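Local coordinates for LRR receptor-like serine/threonine-protein kinase RGI3 (Arabidopsis thaliana, PDB 5HZ0) that acts as a cell-surface receptor for RGF peptide hormones, which maintain the root stem cell niche, and pairs with SERK co-receptors once the peptide is bound, at residues C349-I355 and G372-K378; L421-V427 and G444-E449. The protein carries 5 engineered substitutions. All coordinates share one frame; numbering follows the deposited sequence.

Contact 1 of 2, residues C349-I355 and G372-K378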
ATOM      1  N   CYS A 349       7.343 -18.587 -16.467  1.00  5.85           N
ATOM      2  CA  CYS A 349       7.996 -17.441 -15.878  1.00 10.15           C
ATOM      3  C   CYS A 349       8.372 -17.948 -14.489  1.00 17.30           C
ATOM      4  O   CYS A 349       7.563 -17.887 -13.548  1.00 13.67           O
ATOM      5  CB  CYS A 349       7.027 -16.245 -15.765  1.00 10.87           C
ATOM      6  SG  CYS A 349       6.101 -15.764 -17.280  1.00  6.71           S
ATOM      7  N   ARG A 350       9.660 -18.282 -14.335  1.00 17.31           N
ATOM      8  CA  ARG A 350      10.146 -19.036 -13.175  1.00  9.12           C
ATOM      9  C   ARG A 350      10.324 -18.134 -11.968  1.00  7.54           C
ATOM     10  O   ARG A 350      10.303 -18.587 -10.837  1.00 15.77           O
ATOM     11  CB  ARG A 350      11.474 -19.776 -13.482  1.00 12.33           C
ATOM     12  CG  ARG A 350      11.437 -20.779 -14.643  1.00  2.29           C
ATOM     13  CD  ARG A 350      10.296 -21.773 -14.510  1.00  9.35           C
ATOM     14  NE  ARG A 350      10.381 -22.527 -13.264  1.00 17.72           N
ATOM     15  CZ  ARG A 350       9.384 -23.237 -12.736  1.00 23.02           C
ATOM     16  NH1 ARG A 350       8.205 -23.307 -13.349  1.00 16.67           N
ATOM     17  NH2 ARG A 350       9.570 -23.883 -11.586  1.00 25.03           N
ATOM     18  N   GLU A 351      10.512 -16.850 -12.218  1.00  2.00           N
ATOM     19  CA  GLU A 351      10.751 -15.860 -11.170  1.00  7.12           C
ATOM     20  C   GLU A 351       9.504 -15.262 -10.547  1.00  3.88           C
ATOM     21  O   GLU A 351       9.642 -14.409  -9.675  1.00  7.35           O
ATOM     22  CB  GLU A 351      11.514 -14.668 -11.744  1.00  4.52           C
ATOM     23  CG  GLU A 351      11.606 -14.593 -13.291  1.00 61.85           C
ATOM     24  CD  GLU A 351      10.266 -14.825 -14.055  1.00 43.66           C
ATOM     25  OE1 GLU A 351       9.543 -15.768 -13.741  1.00 41.62           O
ATOM     26  OE2 GLU A 351       9.920 -14.094 -14.995  1.00 45.26           O
ATOM     27  N   LEU A 352       8.304 -15.653 -10.978  1.00  3.61           N
ATOM     28  CA  LEU A 352       7.106 -14.963 -10.480  1.00 13.88           C
ATOM     29  C   LEU A 352       7.010 -14.974  -8.951  1.00 15.81           C
ATOM     30  O   LEU A 352       6.967 -16.031  -8.329  1.00 15.46           O
ATOM     31  CB  LEU A 352       5.845 -15.607 -11.055  1.00  5.52           C
ATOM     32  CG  LEU A 352       5.424 -15.067 -12.420  1.00  2.00           C
ATOM     33  CD1 LEU A 352       4.294 -15.902 -12.994  1.00  2.00           C
ATOM     34  CD2 LEU A 352       5.062 -13.592 -12.327  1.00  2.00           C
ATOM     35  N   GLN A 353       7.002 -13.786  -8.353  1.00 13.61           N
ATOM     36  CA  GLN A 353       6.784 -13.653  -6.919  1.00 12.84           C
ATOM     37  C   GLN A 353       5.320 -13.516  -6.521  1.00 16.09           C
ATOM     38  O   GLN A 353       4.872 -14.089  -5.526  1.00 16.65           O
ATOM     39  CB  GLN A 353       7.660 -12.547  -6.343  1.00  5.51           C
ATOM     40  CG  GLN A 353       9.134 -12.875  -6.526  1.00  6.23           C
ATOM     41  CD  GLN A 353      10.055 -11.699  -6.287  1.00 13.80           C
ATOM     42  OE1 GLN A 353       9.636 -10.641  -5.812  1.00 18.03           O
ATOM     43  NE2 GLN A 353      11.320 -11.872  -6.635  1.00 12.45           N
ATOM     44  N   ALA A 354       4.587 -12.727  -7.299  1.00 14.18           N
ATOM     45  CA  ALA A 354       3.210 -12.386  -6.976  1.00  3.81           C
ATOM     46  C   ALA A 354       2.336 -12.406  -8.211  1.00  4.27           C
ATOM     47  O   ALA A 354       2.602 -11.708  -9.196  1.00  6.31           O
ATOM     48  CB  ALA A 354       3.148 -11.014  -6.311  1.00  2.03           C
ATOM     49  N   ILE A 355       1.291 -13.213  -8.161  1.00  2.00           N
ATOM     50  CA  ILE A 355       0.268 -13.172  -9.189  1.00  7.76           C
ATOM     51  C   ILE A 355      -1.068 -12.751  -8.539  1.00  2.00           C
ATOM     52  O   ILE A 355      -1.551 -13.442  -7.646  1.00  2.00           O
ATOM     53  CB  ILE A 355       0.099 -14.553  -9.842  1.00  2.00           C
ATOM     54  CG1 ILE A 355       1.412 -15.019 -10.460  1.00  7.83           C
ATOM     55  CG2 ILE A 355      -1.010 -14.528 -10.888  1.00 14.73           C
ATOM     56  CD1 ILE A 355       1.416 -16.491 -10.813  1.00  5.37           C
ATOM     57  N   GLY A 372       4.068 -24.976  -9.542  1.00 20.92           N
ATOM     58  CA  GLY A 372       5.456 -25.381  -9.664  1.00 16.26           C
ATOM     59  C   GLY A 372       6.425 -24.229  -9.437  1.00 16.52           C
ATOM     60  O   GLY A 372       7.638 -24.434  -9.366  1.00 14.57           O
ATOM     61  N   LEU A 373       5.903 -23.007  -9.324  1.00 12.02           N
ATOM     62  CA  LEU A 373       6.777 -21.865  -9.095  1.00  7.15           C
ATOM     63  C   LEU A 373       7.358 -21.929  -7.676  1.00 10.61           C
ATOM     64  O   LEU A 373       6.620 -22.014  -6.688  1.00  8.81           O
ATOM     65  CB  LEU A 373       6.046 -20.548  -9.374  1.00  6.41           C
ATOM     66  CG  LEU A 373       5.502 -20.436 -10.810  1.00  9.00           C
ATOM     67  CD1 LEU A 373       4.494 -19.306 -10.963  1.00  3.97           C
ATOM     68  CD2 LEU A 373       6.626 -20.256 -11.802  1.00  5.66           C
ATOM     69  N   ARG A 374       8.688 -21.934  -7.588  1.00 19.09           N
ATOM     70  CA  ARG A 374       9.364 -22.135  -6.309  1.00 21.60           C
ATOM     71  C   ARG A 374       9.544 -20.812  -5.583  1.00 17.64           C
ATOM     72  O   ARG A 374       9.839 -20.775  -4.387  1.00 15.10           O
ATOM     73  CB  ARG A 374      10.710 -22.855  -6.510  1.00 25.76           C
ATOM     74  CG  ARG A 374      10.567 -24.344  -6.865  1.00 36.41           C
ATOM     75  CD  ARG A 374      11.904 -25.031  -7.186  1.00 49.78           C
ATOM     76  NE  ARG A 374      12.961 -24.691  -6.235  1.00 54.52           N
ATOM     77  CZ  ARG A 374      13.980 -23.883  -6.512  1.00 52.92           C
ATOM     78  NH1 ARG A 374      14.089 -23.341  -7.717  1.00 47.05           N
ATOM     79  NH2 ARG A 374      14.891 -23.618  -5.587  1.00 56.25           N
ATOM     80  N   ASN A 375       9.413 -19.723  -6.327  1.00 19.40           N
ATOM     81  CA  ASN A 375       9.453 -18.389  -5.728  1.00 22.58           C
ATOM     82  C   ASN A 375       8.129 -17.621  -5.508  1.00 14.44           C
ATOM     83  O   ASN A 375       8.146 -16.472  -5.080  1.00 15.15           O
ATOM     84  CB  ASN A 375      10.547 -17.530  -6.368  1.00 32.24           C
ATOM     85  CG  ASN A 375      11.842 -17.591  -5.591  1.00 38.39           C
ATOM     86  OD1 ASN A 375      12.930 -17.724  -6.166  1.00 43.15           O
ATOM     87  ND2 ASN A 375      11.734 -17.494  -4.267  1.00 37.91           N
ATOM     88  N   LEU A 376       6.990 -18.234  -5.814  1.00  8.67           N
ATOM     89  CA  LEU A 376       5.718 -17.526  -5.726  1.00  2.88           C
ATOM     90  C   LEU A 376       5.287 -17.403  -4.255  1.00  5.92           C
ATOM     91  O   LEU A 376       5.028 -18.412  -3.592  1.00  5.27           O
ATOM     92  CB  LEU A 376       4.681 -18.328  -6.496  1.00 11.07           C
ATOM     93  CG  LEU A 376       3.328 -17.700  -6.830  1.00 11.08           C
ATOM     94  CD1 LEU A 376       3.522 -16.466  -7.696  1.00  8.09           C
ATOM     95  CD2 LEU A 376       2.435 -18.709  -7.540  1.00  2.32           C
ATOM     96  N   THR A 377       5.240 -16.172  -3.738  1.00  4.48           N
ATOM     97  CA  THR A 377       4.717 -15.909  -2.385  1.00  9.39           C
ATOM     98  C   THR A 377       3.212 -15.672  -2.332  1.00 12.19           C
ATOM     99  O   THR A 377       2.540 -16.049  -1.370  1.00 10.26           O
ATOM    100  CB  THR A 377       5.447 -14.755  -1.662  1.00  5.24           C
ATOM    101  OG1 THR A 377       5.207 -13.527  -2.350  1.00 10.88           O
ATOM    102  CG2 THR A 377       6.943 -15.026  -1.622  1.00  7.82           C
ATOM    103  N   LYS A 378       2.702 -15.005  -3.359  1.00 13.37           N
ATOM    104  CA  LYS A 378       1.314 -14.570  -3.364  1.00  9.54           C
ATOM    105  C   LYS A 378       0.588 -15.083  -4.587  1.00  7.73           C
ATOM    106  O   LYS A 378       0.988 -14.807  -5.722  1.00  2.12           O
ATOM    107  CB  LYS A 378       1.238 -13.051  -3.333  1.00  6.63           C
ATOM    108  CG  LYS A 378       1.812 -12.436  -2.084  1.00  5.58           C
ATOM    109  CD  LYS A 378       1.728 -10.928  -2.199  1.00  6.97           C
ATOM    110  CE  LYS A 378       2.259 -10.235  -0.966  1.00  7.07           C
ATOM    111  NZ  LYS A 378       2.365  -8.784  -1.253  1.00 12.24           N
TER

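Contact 2 of 2, residues L421-V427 and G444-E449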
ATOM      1  N   LEU A 421       3.337 -27.242   2.812  1.00 17.27           N
ATOM      2  CA  LEU A 421       3.754 -25.846   2.702  1.00 14.61           C
ATOM      3  C   LEU A 421       4.018 -25.222   4.062  1.00 16.86           C
ATOM      4  O   LEU A 421       3.099 -25.002   4.840  1.00 22.46           O
ATOM      5  CB  LEU A 421       2.704 -25.034   1.955  1.00 12.12           C
ATOM      6  CG  LEU A 421       2.245 -25.564   0.599  1.00 10.78           C
ATOM      7  CD1 LEU A 421       1.276 -24.567  -0.031  1.00 14.44           C
ATOM      8  CD2 LEU A 421       3.446 -25.807  -0.305  1.00  9.93           C
ATOM      9  N   LYS A 422       5.287 -24.939   4.337  1.00 14.02           N
ATOM     10  CA  LYS A 422       5.718 -24.495   5.659  1.00  9.64           C
ATOM     11  C   LYS A 422       5.755 -22.981   5.841  1.00 10.97           C
ATOM     12  O   LYS A 422       5.889 -22.497   6.967  1.00 11.99           O
ATOM     13  CB  LYS A 422       7.097 -25.094   5.986  1.00  7.76           C
ATOM     14  CG  LYS A 422       7.199 -26.583   5.701  1.00  8.02           C
ATOM     15  CD  LYS A 422       6.387 -27.414   6.684  1.00 15.44           C
ATOM     16  CE  LYS A 422       6.069 -28.799   6.107  1.00 16.93           C
ATOM     17  NZ  LYS A 422       5.436 -29.738   7.105  1.00 12.28           N
ATOM     18  N   ASN A 423       5.674 -22.228   4.751  1.00  6.50           N
ATOM     19  CA  ASN A 423       5.610 -20.771   4.877  1.00  9.92           C
ATOM     20  C   ASN A 423       4.199 -20.171   4.737  1.00 13.34           C
ATOM     21  O   ASN A 423       4.023 -18.968   4.915  1.00 13.83           O
ATOM     22  CB  ASN A 423       6.569 -20.083   3.904  1.00  6.06           C
ATOM     23  CG  ASN A 423       7.977 -20.673   3.947  1.00 26.57           C
ATOM     24  OD1 ASN A 423       8.408 -21.345   3.005  1.00 26.91           O
ATOM     25  ND2 ASN A 423       8.701 -20.411   5.031  1.00 22.27           N
ATOM     26  N   LEU A 424       3.202 -21.010   4.445  1.00 13.57           N
ATOM     27  CA  LEU A 424       1.888 -20.513   4.097  1.00 12.32           C
ATOM     28  C   LEU A 424       1.281 -19.889   5.355  1.00 15.67           C
ATOM     29  O   LEU A 424       1.075 -20.561   6.359  1.00 14.81           O
ATOM     30  CB  LEU A 424       1.041 -21.691   3.622  1.00 16.31           C
ATOM     31  CG  LEU A 424      -0.346 -21.485   3.017  1.00 17.43           C
ATOM     32  CD1 LEU A 424      -0.325 -20.425   1.913  1.00  4.37           C
ATOM     33  CD2 LEU A 424      -0.813 -22.832   2.479  1.00  4.82           C
ATOM     34  N   ASN A 425       1.059 -18.580   5.293  1.00  5.38           N
ATOM     35  CA  ASN A 425       0.535 -17.815   6.402  1.00  5.59           C
ATOM     36  C   ASN A 425      -0.980 -17.695   6.427  1.00 11.09           C
ATOM     37  O   ASN A 425      -1.620 -17.814   7.462  1.00  7.67           O
ATOM     38  CB  ASN A 425       1.146 -16.424   6.410  1.00 17.05           C
ATOM     39  CG  ASN A 425       0.706 -15.626   7.597  1.00 24.30           C
ATOM     40  OD1 ASN A 425      -0.081 -14.691   7.481  1.00 23.01           O
ATOM     41  ND2 ASN A 425       1.192 -16.010   8.766  1.00 34.58           N
ATOM     42  N   PHE A 426      -1.517 -17.440   5.243  1.00 11.84           N
ATOM     43  CA  PHE A 426      -2.846 -16.911   5.070  1.00  7.80           C
ATOM     44  C   PHE A 426      -3.463 -17.690   3.926  1.00  7.42           C
ATOM     45  O   PHE A 426      -2.937 -17.696   2.811  1.00  5.80           O
ATOM     46  CB  PHE A 426      -2.765 -15.427   4.698  1.00  4.36           C
ATOM     47  CG  PHE A 426      -4.097 -14.767   4.555  1.00  4.10           C
ATOM     48  CD1 PHE A 426      -4.887 -15.009   3.445  1.00 10.67           C
ATOM     49  CD2 PHE A 426      -4.570 -13.893   5.538  1.00  4.30           C
ATOM     50  CE1 PHE A 426      -6.128 -14.406   3.312  1.00  9.91           C
ATOM     51  CE2 PHE A 426      -5.808 -13.279   5.408  1.00  4.08           C
ATOM     52  CZ  PHE A 426      -6.583 -13.536   4.294  1.00  9.04           C
ATOM     53  N   VAL A 427      -4.592 -18.329   4.200  1.00  4.20           N
ATOM     54  CA  VAL A 427      -5.296 -19.111   3.202  1.00 16.15           C
ATOM     55  C   VAL A 427      -6.823 -18.821   3.243  1.00 13.04           C
ATOM     56  O   VAL A 427      -7.495 -19.014   4.265  1.00 12.42           O
ATOM     57  CB  VAL A 427      -4.960 -20.612   3.402  1.00 20.18           C
ATOM     58  CG1 VAL A 427      -5.250 -20.989   4.793  1.00 28.43           C
ATOM     59  CG2 VAL A 427      -5.732 -21.470   2.459  1.00 19.29           C
ATOM     60  N   GLY A 444       0.365 -29.754   9.228  1.00 21.78           N
ATOM     61  CA  GLY A 444       1.726 -29.526   8.801  1.00 22.40           C
ATOM     62  C   GLY A 444       2.042 -28.121   8.330  1.00 24.59           C
ATOM     63  O   GLY A 444       3.197 -27.828   8.007  1.00 20.72           O
ATOM     64  N   CYS A 445       1.053 -27.231   8.288  1.00 25.85           N
ATOM     65  CA  CYS A 445       1.401 -25.876   7.913  1.00 24.71           C
ATOM     66  C   CYS A 445       1.700 -25.182   9.222  1.00 28.24           C
ATOM     67  O   CYS A 445       0.797 -24.673   9.895  1.00 24.74           O
ATOM     68  CB  CYS A 445       0.218 -25.183   7.241  1.00 20.38           C
ATOM     69  SG  CYS A 445      -0.550 -26.084   5.889  1.00 18.96           S
ATOM     70  N   GLU A 446       2.989 -25.056   9.515  1.00 27.26           N
ATOM     71  CA  GLU A 446       3.434 -24.636  10.835  1.00 26.10           C
ATOM     72  C   GLU A 446       3.382 -23.128  10.981  1.00 18.58           C
ATOM     73  O   GLU A 446       3.445 -22.603  12.090  1.00 22.57           O
ATOM     74  CB  GLU A 446       4.854 -25.133  11.083  1.00 35.01           C
ATOM     75  CG  GLU A 446       5.835 -24.771   9.974  1.00 40.47           C
ATOM     76  CD  GLU A 446       7.210 -25.360  10.215  1.00 49.91           C
ATOM     77  OE1 GLU A 446       7.771 -25.986   9.285  1.00 53.15           O
ATOM     78  OE2 GLU A 446       7.731 -25.201  11.339  1.00 53.48           O
ATOM     79  N   SER A 447       3.278 -22.438   9.852  1.00 13.18           N
ATOM     80  CA  SER A 447       3.229 -20.984   9.827  1.00 15.31           C
ATOM     81  C   SER A 447       1.816 -20.412   9.731  1.00 13.59           C
ATOM     82  O   SER A 447       1.643 -19.192   9.733  1.00 11.95           O
ATOM     83  CB  SER A 447       4.041 -20.466   8.644  1.00 17.23           C
ATOM     84  OG  SER A 447       5.404 -20.798   8.795  1.00 24.52           O
ATOM     85  N   LEU A 448       0.811 -21.278   9.652  1.00  7.42           N
ATOM     86  CA  LEU A 448      -0.501 -20.831   9.195  1.00 12.28           C
ATOM     87  C   LEU A 448      -1.218 -20.048  10.294  1.00  7.22           C
ATOM     88  O   LEU A 448      -1.493 -20.580  11.365  1.00  7.79           O
ATOM     89  CB  LEU A 448      -1.340 -22.052   8.833  1.00  9.49           C
ATOM     90  CG  LEU A 448      -2.725 -21.749   8.302  1.00 14.47           C
ATOM     91  CD1 LEU A 448      -2.517 -21.055   6.961  1.00  9.47           C
ATOM     92  CD2 LEU A 448      -3.576 -23.022   8.184  1.00  6.15           C
ATOM     93  N   GLU A 449      -1.451 -18.763  10.048  1.00 11.16           N
ATOM     94  CA  GLU A 449      -2.219 -17.950  10.989  1.00 15.27           C
ATOM     95  C   GLU A 449      -3.672 -17.639  10.637  1.00  8.46           C
ATOM     96  O   GLU A 449      -4.451 -17.321  11.512  1.00  8.68           O
ATOM     97  CB  GLU A 449      -1.465 -16.663  11.278  1.00 16.15           C
ATOM     98  CG  GLU A 449      -0.083 -16.936  11.781  1.00 19.94           C
ATOM     99  CD  GLU A 449       0.631 -15.683  12.204  1.00 31.19           C
ATOM    100  OE1 GLU A 449       0.633 -14.700  11.423  1.00 27.86           O
ATOM    101  OE2 GLU A 449       1.186 -15.687  13.327  1.00 40.12           O
TER

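Contact 1 of 2, residues C349-I355 and G372-K378
The carbonyl oxygen of Gln353 is gripped by three donors of the adjacent coil. Thr377 N approaches Gln353 O in the carbonyl plane at 2.8 Å. Lys378 N lies in the same plane, 3.2 Å from Gln353 O, and Thr377 OG1 comes from above it. The threonine chi1 of 65° sets OG1 between N and carbonyl carbon, turned to the same acceptor as Thr377 N. With an alanine here Gln353 O would probably lose the donor above its carbonyl plane, keeping the two amide bonds. Ile355 N donates to Lys378 O at 2.9 Å; this and the Lys378 N bond flank Ala354, forming its parallel bridge with Lys378. On the interior side, Leu376 CD1 meets Ile355 CD1 at 3.8 Å, the side chains crossing at about a right angle, while Leu373 CD1 lies against Leu352 CB. Arg350 NH2 gives Gly372 O a bent hydrogen bond from above the carbonyl plane (3.0 Å), one guanidinium face lying over Leu373 CD2, while NH1 bonds Ser347 O. Backbone hydrogen bonds thus join neighbouring leucine-rich repeat coils, Leu352, Ile355, Leu373 and Leu376 packing inside, and Lys378 of the peptide-recognition motif gives its NZ to a polar side chain of the bound peptide.

Contact 2 of 2, residues L421-V427 and G444-E449
Ser447 and Glu449 each donate to a main-chain oxygen of the preceding coil. Ser447 OG bonds Lys422 O close to the carbonyl plane, with CB pointing toward the opposing coil. Glu449 N reaches Asn425 O at 2.8 Å, in the carbonyl plane and on a lone pair. In the reverse direction, Lys422 NZ donates to Gly444 O at 3.1 Å and adds a weak bond to Gly419 O.

Asn425 and Glu449 form the side-chain to side-chain hydrogen bond. With CG anti to the backbone N (chi1 -176°), the Asn425 amide swings over to the next coil, where ND2 gives a nearly straight bond to Glu449 OE1 (3.0 Å, 171° at the hydrogen). The carboxylate oxygen lies in the amide plane yet is met from above its own plane, the two groups being turned 60° apart. A second, weak bond runs from Asn425 ND2 to Ser447 O.

Lys422 and Glu446 cross at about a right angle, with Lys422 CD, not its amine, against Glu446 OE1; Lys422 NZ is 4.9 Å from that oxygen, so any attraction is probably modest.

Apolar contact centres on Leu448 CD1, packed 3.5 Å from Val427 CG1 on the interior side. Adjoining leucine-rich repeat coils are therefore joined by polar bonds from Lys422 to Glu449, and the two acceptors of Asn425 ND2, one weakly bound, probably limit the turning of its amide.

How the contacts relate
Contacts 1 and 2 lie in series along the chain, contact 1 closing before 421-427 begins, with centres about 17 Å apart and nearest atoms about 6 Å apart without touching. Each joins the entry to one parallel strand of the leucine-rich repeat solenoid to the corresponding part of the following coil: 354-356 and 378-380 in contact 1, 426-428 and 450-452 in contact 2. Strand 402-404 intervenes between 378-380 and 426-428. A similar coil-to-coil joint thus recurs three coils further along the extracellular domain, and such repetition builds the curved strand surface that carries the experimentally defined peptide-recognition motifs, including residues of 378-380 and 402-404.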